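Long-range contacts in decapping nuclease RAI1 (Scheffersomyces stipitis, PDB 5BTO), which hydrolyses NAD and m7G caps and 5' triphosphates from RNA ends, and binds and stimulates the exoribonuclease RAT1: residues A[137-142]-A[393-398]; A[115-120]-A[144-149]; A[67-72]-A[175-180]. One frame throughout, in Å; residues are numbered along the deposited sequence.

Contact 1 (A[137-142]-A[393-398])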
loop_
_atom_site.group_PDB
_atom_site.type_symbol
_atom_site.label_atom_id
_atom_site.label_comp_id
_atom_site.label_asym_id
_atom_site.label_seq_id
_atom_site.Cartn_x
_atom_site.Cartn_y
_atom_site.Cartn_z
ATOM N N LEU A 137 4.241 -20.372 -8.277
ATOM C CA LEU A 137 3.990 -20.659 -9.683
ATOM C C LEU A 137 2.610 -21.232 -9.909
ATOM O O LEU A 137 2.035 -21.894 -9.028
ATOM C CB LEU A 137 5.067 -21.568 -10.259
ATOM C CG LEU A 137 5.164 -22.946 -9.631
ATOM C CD1 LEU A 137 4.159 -23.878 -10.298
ATOM C CD2 LEU A 137 6.560 -23.480 -9.769
ATOM N N ALA A 138 2.083 -20.954 -11.095
ATOM C CA ALA A 138 0.767 -21.421 -11.481
ATOM C C ALA A 138 0.889 -22.754 -12.190
ATOM O O ALA A 138 1.717 -22.925 -13.086
ATOM C CB ALA A 138 0.090 -20.398 -12.395
ATOM N N TYR A 139 0.057 -23.700 -11.782
ATOM C CA TYR A 139 -0.001 -24.987 -12.437
ATOM C C TYR A 139 -1.387 -25.579 -12.218
ATOM O O TYR A 139 -1.933 -25.516 -11.114
ATOM C CB TYR A 139 1.094 -25.914 -11.896
ATOM C CG TYR A 139 1.057 -27.298 -12.497
ATOM C CD1 TYR A 139 1.563 -27.534 -13.773
ATOM C CD2 TYR A 139 0.520 -28.365 -11.790
ATOM C CE1 TYR A 139 1.519 -28.807 -14.332
ATOM C CE2 TYR A 139 0.471 -29.630 -12.337
ATOM C CZ TYR A 139 0.974 -29.848 -13.603
ATOM O OH TYR A 139 0.926 -31.117 -14.143
ATOM N N ASP A 140 -1.969 -26.128 -13.278
ATOM C CA ASP A 140 -3.301 -26.712 -13.200
ATOM C C ASP A 140 -4.301 -25.784 -12.510
ATOM O O ASP A 140 -5.124 -26.229 -11.716
ATOM C CB ASP A 140 -3.237 -28.065 -12.489
ATOM C CG ASP A 140 -4.359 -29.010 -12.899
ATOM O OD1 ASP A 140 -5.090 -28.722 -13.872
ATOM O OD2 ASP A 140 -4.493 -30.066 -12.251
ATOM N N GLY A 141 -4.227 -24.493 -12.819
ATOM C CA GLY A 141 -5.185 -23.533 -12.304
ATOM C C GLY A 141 -5.014 -23.188 -10.833
ATOM O O GLY A 141 -5.914 -22.617 -10.225
ATOM N N GLN A 142 -3.857 -23.523 -10.275
ATOM C CA GLN A 142 -3.602 -23.332 -8.843
ATOM C C GLN A 142 -2.231 -22.705 -8.617
ATOM O O GLN A 142 -1.328 -22.865 -9.443
ATOM C CB GLN A 142 -3.684 -24.682 -8.116
ATOM C CG GLN A 142 -5.013 -25.373 -8.298
ATOM C CD GLN A 142 -5.070 -26.745 -7.652
ATOM O OE1 GLN A 142 -4.113 -27.521 -7.711
ATOM N NE2 GLN A 142 -6.199 -27.047 -7.024
ATOM N N GLU A 393 5.935 -37.135 -10.444
ATOM C CA GLU A 393 4.799 -37.956 -10.044
ATOM C C GLU A 393 3.523 -37.119 -9.946
ATOM O O GLU A 393 2.456 -37.536 -10.387
ATOM C CB GLU A 393 5.081 -38.657 -8.706
ATOM C CG GLU A 393 6.154 -39.744 -8.771
ATOM C CD GLU A 393 7.582 -39.198 -8.797
ATOM O OE1 GLU A 393 7.785 -37.979 -8.573
ATOM O OE2 GLU A 393 8.507 -40.007 -9.040
ATOM N N PHE A 394 3.631 -35.927 -9.362
ATOM C CA PHE A 394 2.457 -35.090 -9.204
ATOM C C PHE A 394 1.944 -34.593 -10.558
ATOM O O PHE A 394 0.743 -34.601 -10.816
ATOM C CB PHE A 394 2.785 -33.918 -8.272
ATOM C CG PHE A 394 1.662 -32.941 -8.097
ATOM C CD1 PHE A 394 0.536 -33.276 -7.356
ATOM C CD2 PHE A 394 1.752 -31.665 -8.641
ATOM C CE1 PHE A 394 -0.493 -32.369 -7.187
ATOM C CE2 PHE A 394 0.733 -30.753 -8.476
ATOM C CZ PHE A 394 -0.386 -31.091 -7.751
ATOM N N LYS A 395 2.852 -34.155 -11.424
ATOM C CA LYS A 395 2.441 -33.654 -12.730
ATOM C C LYS A 395 1.780 -34.746 -13.564
ATOM O O LYS A 395 0.760 -34.515 -14.210
ATOM C CB LYS A 395 3.630 -33.054 -13.484
ATOM C CG LYS A 395 4.179 -31.793 -12.804
ATOM C CD LYS A 395 5.259 -31.119 -13.625
ATOM C CE LYS A 395 6.542 -31.939 -13.663
ATOM N NZ LYS A 395 7.520 -31.344 -14.637
ATOM N N GLN A 396 2.359 -35.937 -13.530
ATOM C CA GLN A 396 1.794 -37.054 -14.282
ATOM C C GLN A 396 0.383 -37.357 -13.788
ATOM O O GLN A 396 -0.536 -37.583 -14.582
ATOM C CB GLN A 396 2.688 -38.290 -14.172
ATOM C CG GLN A 396 2.294 -39.424 -15.094
ATOM C CD GLN A 396 3.240 -40.596 -14.982
ATOM O OE1 GLN A 396 2.923 -41.605 -14.353
ATOM N NE2 GLN A 396 4.412 -40.471 -15.591
ATOM N N TRP A 397 0.207 -37.344 -12.471
ATOM C CA TRP A 397 -1.113 -37.551 -11.900
ATOM C C TRP A 397 -2.097 -36.495 -12.388
ATOM O O TRP A 397 -3.160 -36.825 -12.892
ATOM C CB TRP A 397 -1.059 -37.584 -10.363
ATOM C CG TRP A 397 -2.375 -37.312 -9.703
ATOM C CD1 TRP A 397 -2.680 -36.257 -8.879
ATOM C CD2 TRP A 397 -3.570 -38.096 -9.806
ATOM N NE1 TRP A 397 -3.987 -36.338 -8.475
ATOM C CE2 TRP A 397 -4.557 -37.458 -9.027
ATOM C CE3 TRP A 397 -3.901 -39.275 -10.484
ATOM C CZ2 TRP A 397 -5.847 -37.958 -8.902
ATOM C CZ3 TRP A 397 -5.187 -39.769 -10.359
ATOM C CH2 TRP A 397 -6.144 -39.116 -9.570
ATOM N N ARG A 398 -1.755 -35.215 -12.229
ATOM C CA ARG A 398 -2.690 -34.163 -12.608
ATOM C C ARG A 398 -3.011 -34.186 -14.105
ATOM O O ARG A 398 -4.137 -33.916 -14.507
ATOM C CB ARG A 398 -2.167 -32.791 -12.170
ATOM C CG ARG A 398 -2.214 -32.600 -10.663
ATOM C CD ARG A 398 -3.649 -32.590 -10.164
ATOM N NE ARG A 398 -3.732 -32.081 -8.799
ATOM C CZ ARG A 398 -3.692 -30.790 -8.478
ATOM N NH1 ARG A 398 -3.557 -29.869 -9.423
ATOM N NH2 ARG A 398 -3.766 -30.422 -7.198
HETATM O O HOH W 1 -5.808 -32.043 -13.437
#

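Contact 2 (A[115-120]-A[144-149])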
loop_
_atom_site.group_PDB
_atom_site.type_symbol
_atom_site.label_atom_id
_atom_site.label_comp_id
_atom_site.label_asym_id
_atom_site.label_seq_id
_atom_site.Cartn_x
_atom_site.Cartn_y
_atom_site.Cartn_z
ATOM N N ARG A 115 1.870 -23.625 6.214
ATOM C CA ARG A 115 1.423 -22.676 7.223
ATOM C C ARG A 115 2.502 -21.693 7.626
ATOM O O ARG A 115 2.220 -20.521 7.826
ATOM C CB ARG A 115 0.958 -23.419 8.486
ATOM C CG ARG A 115 0.901 -22.527 9.732
ATOM C CD ARG A 115 0.845 -23.308 11.041
ATOM N NE ARG A 115 2.112 -23.932 11.415
ATOM C CZ ARG A 115 2.199 -25.080 12.081
ATOM N NH1 ARG A 115 1.094 -25.728 12.433
ATOM N NH2 ARG A 115 3.385 -25.586 12.390
ATOM N N GLY A 116 3.734 -22.180 7.770
ATOM C CA GLY A 116 4.818 -21.339 8.248
ATOM C C GLY A 116 5.089 -20.185 7.297
ATOM O O GLY A 116 5.451 -19.092 7.723
ATOM N N LEU A 117 4.902 -20.425 6.005
ATOM C CA LEU A 117 5.162 -19.380 5.025
ATOM C C LEU A 117 4.073 -18.312 5.107
ATOM O O LEU A 117 4.347 -17.119 4.962
ATOM C CB LEU A 117 5.231 -19.968 3.613
ATOM C CG LEU A 117 6.254 -21.103 3.447
ATOM C CD1 LEU A 117 6.225 -21.669 2.024
ATOM C CD2 LEU A 117 7.664 -20.634 3.827
ATOM N N MET A 118 2.835 -18.738 5.339
ATOM C CA MET A 118 1.731 -17.793 5.462
ATOM C C MET A 118 1.828 -17.014 6.772
ATOM O O MET A 118 1.498 -15.836 6.830
ATOM C CB MET A 118 0.379 -18.494 5.312
ATOM C CG MET A 118 0.205 -19.183 3.950
ATOM S SD MET A 118 0.331 -18.046 2.537
ATOM C CE MET A 118 2.020 -18.313 2.028
ATOM N N THR A 119 2.299 -17.684 7.822
ATOM C CA THR A 119 2.566 -16.996 9.078
ATOM C C THR A 119 3.567 -15.848 8.912
ATOM O O THR A 119 3.412 -14.773 9.509
ATOM C CB THR A 119 3.105 -17.988 10.144
ATOM O OG1 THR A 119 2.119 -19.007 10.391
ATOM C CG2 THR A 119 3.420 -17.255 11.440
ATOM N N LYS A 120 4.598 -16.063 8.107
ATOM C CA LYS A 120 5.557 -14.992 7.834
ATOM C C LYS A 120 4.876 -13.778 7.198
ATOM O O LYS A 120 5.225 -12.636 7.501
ATOM C CB LYS A 120 6.683 -15.482 6.920
ATOM C CG LYS A 120 7.607 -16.511 7.543
ATOM C CD LYS A 120 8.751 -16.833 6.598
ATOM C CE LYS A 120 9.843 -17.630 7.295
ATOM N NZ LYS A 120 11.068 -17.732 6.448
ATOM N N PHE A 144 1.176 -22.641 -6.381
ATOM C CA PHE A 144 1.991 -23.400 -5.438
ATOM C C PHE A 144 3.054 -22.472 -4.876
ATOM O O PHE A 144 3.744 -21.783 -5.635
ATOM C CB PHE A 144 2.625 -24.611 -6.141
ATOM C CG PHE A 144 1.617 -25.600 -6.658
ATOM C CD1 PHE A 144 0.907 -25.343 -7.825
ATOM C CD2 PHE A 144 1.380 -26.781 -5.980
ATOM C CE1 PHE A 144 -0.029 -26.245 -8.306
ATOM C CE2 PHE A 144 0.446 -27.693 -6.452
ATOM C CZ PHE A 144 -0.264 -27.424 -7.609
ATOM N N ILE A 145 3.157 -22.411 -3.548
ATOM C CA ILE A 145 4.059 -21.452 -2.901
ATOM C C ILE A 145 4.992 -22.162 -1.933
ATOM O O ILE A 145 4.529 -22.892 -1.046
ATOM C CB ILE A 145 3.263 -20.380 -2.128
ATOM C CG1 ILE A 145 2.279 -19.671 -3.075
ATOM C CG2 ILE A 145 4.212 -19.365 -1.453
ATOM C CD1 ILE A 145 1.458 -18.571 -2.425
ATOM N N ASN A 146 6.298 -21.967 -2.103
ATOM C CA ASN A 146 7.272 -22.488 -1.142
ATOM C C ASN A 146 8.398 -21.501 -0.921
ATOM O O ASN A 146 8.574 -20.567 -1.698
ATOM C CB ASN A 146 7.871 -23.830 -1.586
ATOM C CG ASN A 146 8.530 -24.586 -0.421
ATOM O OD1 ASN A 146 8.284 -24.283 0.751
ATOM N ND2 ASN A 146 9.365 -25.558 -0.737
ATOM N N SER A 147 9.168 -21.713 0.137
ATOM C CA SER A 147 10.414 -20.979 0.302
ATOM C C SER A 147 11.410 -21.441 -0.757
ATOM O O SER A 147 11.256 -22.513 -1.354
ATOM C CB SER A 147 10.997 -21.231 1.692
ATOM O OG SER A 147 11.081 -22.623 1.961
ATOM N N ASP A 148 12.437 -20.633 -0.988
ATOM C CA ASP A 148 13.463 -20.993 -1.951
ATOM C C ASP A 148 14.634 -21.700 -1.271
ATOM O O ASP A 148 15.247 -21.165 -0.346
ATOM C CB ASP A 148 13.946 -19.754 -2.694
ATOM C CG ASP A 148 14.925 -20.087 -3.801
ATOM O OD1 ASP A 148 14.486 -20.543 -4.878
ATOM O OD2 ASP A 148 16.136 -19.886 -3.598
ATOM N N GLU A 149 14.946 -22.900 -1.747
ATOM C CA GLU A 149 15.958 -23.741 -1.116
ATOM C C GLU A 149 17.306 -23.042 -0.954
ATOM O O GLU A 149 17.874 -23.015 0.138
ATOM C CB GLU A 149 16.126 -25.044 -1.905
ATOM C CG GLU A 149 17.057 -26.045 -1.259
ATOM C CD GLU A 149 16.999 -27.405 -1.925
ATOM O OE1 GLU A 149 16.016 -27.677 -2.644
ATOM O OE2 GLU A 149 17.938 -28.202 -1.729
#

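Contact 3 (A[67-72]-A[175-180])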
loop_
_atom_site.group_PDB
_atom_site.type_symbol
_atom_site.label_atom_id
_atom_site.label_comp_id
_atom_site.label_asym_id
_atom_site.label_seq_id
_atom_site.Cartn_x
_atom_site.Cartn_y
_atom_site.Cartn_z
ATOM N N ASP A 67 13.799 -30.291 34.642
ATOM C CA ASP A 67 14.927 -29.586 34.041
ATOM C C ASP A 67 14.862 -29.725 32.523
ATOM O O ASP A 67 15.093 -30.805 31.977
ATOM C CB ASP A 67 16.241 -30.164 34.589
ATOM C CG ASP A 67 17.468 -29.411 34.101
ATOM O OD1 ASP A 67 17.346 -28.631 33.136
ATOM O OD2 ASP A 67 18.558 -29.611 34.680
ATOM N N LEU A 68 14.546 -28.629 31.842
ATOM C CA LEU A 68 14.332 -28.675 30.397
ATOM C C LEU A 68 15.615 -28.669 29.570
ATOM O O LEU A 68 15.561 -28.771 28.350
ATOM C CB LEU A 68 13.403 -27.546 29.941
ATOM C CG LEU A 68 11.966 -27.610 30.457
ATOM C CD1 LEU A 68 11.195 -26.397 29.988
ATOM C CD2 LEU A 68 11.282 -28.894 30.006
ATOM N N GLN A 69 16.768 -28.542 30.216
ATOM C CA GLN A 69 18.018 -28.721 29.486
ATOM C C GLN A 69 18.612 -30.101 29.758
ATOM O O GLN A 69 19.684 -30.431 29.255
ATOM C CB GLN A 69 19.034 -27.618 29.807
ATOM C CG GLN A 69 19.591 -27.661 31.220
ATOM C CD GLN A 69 20.822 -26.791 31.380
ATOM O OE1 GLN A 69 21.649 -26.701 30.476
ATOM N NE2 GLN A 69 20.946 -26.140 32.531
ATOM N N ALA A 70 17.906 -30.909 30.545
ATOM C CA ALA A 70 18.390 -32.246 30.879
ATOM C C ALA A 70 18.339 -33.171 29.666
ATOM O O ALA A 70 17.381 -33.148 28.889
ATOM C CB ALA A 70 17.595 -32.834 32.036
ATOM N N GLY A 71 19.374 -33.989 29.511
ATOM C CA GLY A 71 19.460 -34.895 28.382
ATOM C C GLY A 71 19.947 -34.212 27.119
ATOM O O GLY A 71 19.971 -34.814 26.047
ATOM N N TYR A 72 20.343 -32.950 27.243
ATOM C CA TYR A 72 20.764 -32.167 26.086
ATOM C C TYR A 72 21.858 -32.861 25.283
ATOM O O TYR A 72 21.901 -32.764 24.055
ATOM C CB TYR A 72 21.233 -30.777 26.516
ATOM C CG TYR A 72 21.910 -30.001 25.410
ATOM C CD1 TYR A 72 21.174 -29.463 24.362
ATOM C CD2 TYR A 72 23.282 -29.802 25.416
ATOM C CE1 TYR A 72 21.789 -28.752 23.348
ATOM C CE2 TYR A 72 23.907 -29.095 24.404
ATOM C CZ TYR A 72 23.156 -28.572 23.373
ATOM O OH TYR A 72 23.773 -27.866 22.364
ATOM N N MET A 175 22.063 -20.286 23.435
ATOM C CA MET A 175 21.037 -20.232 22.397
ATOM C C MET A 175 20.672 -21.628 21.896
ATOM O O MET A 175 19.512 -21.898 21.587
ATOM C CB MET A 175 21.473 -19.336 21.233
ATOM C CG MET A 175 21.636 -17.856 21.591
ATOM S SD MET A 175 20.095 -16.919 21.775
ATOM C CE MET A 175 19.522 -17.440 23.391
ATOM N N LYS A 176 21.658 -22.517 21.829
ATOM C CA LYS A 176 21.406 -23.883 21.378
ATOM C C LYS A 176 20.597 -24.666 22.412
ATOM O O LYS A 176 19.723 -25.460 22.058
ATOM C CB LYS A 176 22.717 -24.598 21.035
ATOM C CG LYS A 176 23.429 -24.005 19.827
ATOM C CD LYS A 176 24.800 -24.634 19.599
ATOM C CE LYS A 176 24.691 -26.086 19.161
ATOM N NZ LYS A 176 26.026 -26.673 18.833
ATOM N N ARG A 177 20.872 -24.426 23.690
ATOM C CA ARG A 177 20.107 -25.064 24.757
ATOM C C ARG A 177 18.659 -24.572 24.816
ATOM O O ARG A 177 17.745 -25.345 25.106
ATOM C CB ARG A 177 20.807 -24.881 26.101
ATOM C CG ARG A 177 22.101 -25.664 26.172
ATOM C CD ARG A 177 22.878 -25.369 27.426
ATOM N NE ARG A 177 24.124 -26.127 27.447
ATOM C CZ ARG A 177 24.257 -27.328 27.998
ATOM N NH1 ARG A 177 23.220 -27.911 28.586
ATOM N NH2 ARG A 177 25.428 -27.947 27.965
ATOM N N CYS A 178 18.450 -23.289 24.529
ATOM C CA CYS A 178 17.094 -22.751 24.431
ATOM C C CYS A 178 16.290 -23.478 23.351
ATOM O O CYS A 178 15.108 -23.769 23.532
ATOM C CB CYS A 178 17.117 -21.245 24.149
ATOM S SG CYS A 178 17.578 -20.199 25.558
ATOM N N GLU A 179 16.933 -23.774 22.226
ATOM C CA GLU A 179 16.260 -24.493 21.145
ATOM C C GLU A 179 15.896 -25.900 21.603
ATOM O O GLU A 179 14.797 -26.389 21.346
ATOM C CB GLU A 179 17.145 -24.570 19.897
ATOM C CG GLU A 179 16.451 -25.231 18.708
ATOM C CD GLU A 179 17.411 -25.648 17.603
ATOM O OE1 GLU A 179 16.931 -25.993 16.501
ATOM O OE2 GLU A 179 18.639 -25.641 17.834
ATOM N N PHE A 180 16.835 -26.551 22.279
ATOM C CA PHE A 180 16.615 -27.897 22.789
ATOM C C PHE A 180 15.448 -27.938 23.767
ATOM O O PHE A 180 14.620 -28.849 23.718
ATOM C CB PHE A 180 17.879 -28.427 23.468
ATOM C CG PHE A 180 17.670 -29.715 24.211
ATOM C CD1 PHE A 180 17.679 -30.928 23.538
ATOM C CD2 PHE A 180 17.464 -29.716 25.581
ATOM C CE1 PHE A 180 17.489 -32.118 24.219
ATOM C CE2 PHE A 180 17.269 -30.902 26.267
ATOM C CZ PHE A 180 17.277 -32.105 25.585
#

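Contact 1 (A[137-142]-A[393-398])
Tyr139, at the end of strand 132-139, reaches across to the helix with its hydroxyl leading: OH lies 3.3 Å from CA and 3.4 Å from CB of Lys395. The first torsion sets the ring anti to the backbone N (chi1 178°), carrying it off the strand end onto the helix, where Tyr139 CE2 meets Phe394 CE2 at 4.0 Å. A tyrosine suits this half-exposed place, its ring greasy along the flank and polar at the end. Asp140, with Gly141 one of two left-handed corners of the turn, offers OD2 on its anti side, tilted out of the carboxylate plane, to Arg398 NH1 in a 3.0 Å salt bridge. A water donates to both Asp140 OD2 and the backbone O of Arg398. Gln142 OE1 is gripped end-on by Arg398 NH1 and NH2, both at 3.0 Å; NH2 comes in the carbonyl plane on a lone pair, NH1 from above it on none. Phe394 CZ lies over the centre of one guanidinium face of Arg398, and Glu98 pairs with its NE, so this buried cation is held from several sides. The arrangement is a beta hairpin closed by a type I' turn, Tyr139 to Gln142, docked onto the C-terminal helix.

Contact 2 (A[115-120]-A[144-149])
Leu117 lays its CD1 methyl over the Asn146-Ser147 backbone of strand 142-147, 3.4 Å from Asn146 CA. The second methyl, CD2, adds Ser147 CB at 4.0 Å, so the fork widens the patch covered. Its CG stands opposite the carbonyl carbon (chi1 -55°), which aims the forked end straight at the strand. Asn146 starts out away from the helix, yet its OD1 turns back to within 3.6 Å of Leu117 CD1; its ND2 is bound to Ser85 O. The next residue, Met118, has a CB that does not point at the strand, but its unbranched chain can fold round to bring CE within 4.2 Å of Ile145 CG2. The two segment axes cross at 81°, 8.7 Å apart. Leu134 of the neighbouring strand touches both Leu117 and Ile145, and Leu285 of helix 266-286 meets Met118. The helix starts with Arg115 and Gly116, part of the substrate-binding site, and Thr119 OG1 and N both bond to Arg115 O, a second grip on the first turn. Arg115 is also tied to strand 228-235, by a backbone bond with Ala233 and from NH1 to Glu235 O. The contact itself is made of methyls and backbone rather than polar pairs, with Ser147 N buried under Leu117 and without a partner in the model; against this strand the helix is seated by apolar fit.

Contact 3 (A[67-72]-A[175-180])
Two consecutive beta turns, type I from Asp67 to Ala70 and type II from Gln69 to Tyr72, fold the loop before helix 87-101 against helix 169-188, which further on carries the metal ligand Glu186. The first turn is fastened by an Asx turn, Asp67 OD1 accepting from Gln69 N at 3.0 Å. Gly71 supplies the positive phi of the second, and its carbonyl carbon sits 3.7 Å from Phe180 CZ. Phe180 is the apolar floor. Its ring receives Tyr72 CA over one face, 3.7 Å from the centroid, and has Ala70 O at its edge. The Tyr72 ring adds a T-shaped (edge-to-face) pair, its edge toward the face of Phe180 with centroids 5.3 Å apart and planes at 84°. With CG anti to the backbone N (chi1 170°), Tyr72 runs back across the helix from Phe180 to Lys176, where OH lies 3.7 Å from Lys176 CB. Arg177 covers a face of that ring: CG stands 4.1 Å from the centroid in a CH-pi contact, and the guanidinium, tilted 39° to the ring, turns one face to its CD2 corner. Arg177 NH1 also makes a weak, bent bond of 2.7 Å to Gln69 OE1, whereas the firmer partner of this arginine is Asp173, at NE. A serine in place of Tyr72 would probably leave a gap between Phe180 and Arg177, strip the arginine of the surface it lies on and set its chain freer to turn. Phe300 also ties Leu68 through the backbone. Between these two segments, though, the one direct polar bond is weak and Leu68 O lies against Phe180 CE2 without a partner in the model, so ring packing dominates here.

Contact 2 is the core one, its centre about 7 Å from the chain's centre and its touching residues all buried; the centres of contacts 1 and 3 lie about 23 and 22 Å from that point, on opposite sides of it, and both are partly buried. Contacts 1 and 2 share a sheet: strands 132-139 and 142-147 are neighbours in it, and Phe144 of segment 144-149 packs on Phe394 of contact 1. Contact 3 touches neither, its nearest atoms being about 14 Å from contact 2 and about 28 Å from contact 1. The chemistry follows the place: methyls inside, a buried arginine with charged and amide partners at the hairpin end, and aromatic rings with an arginine where a loop meets a helix.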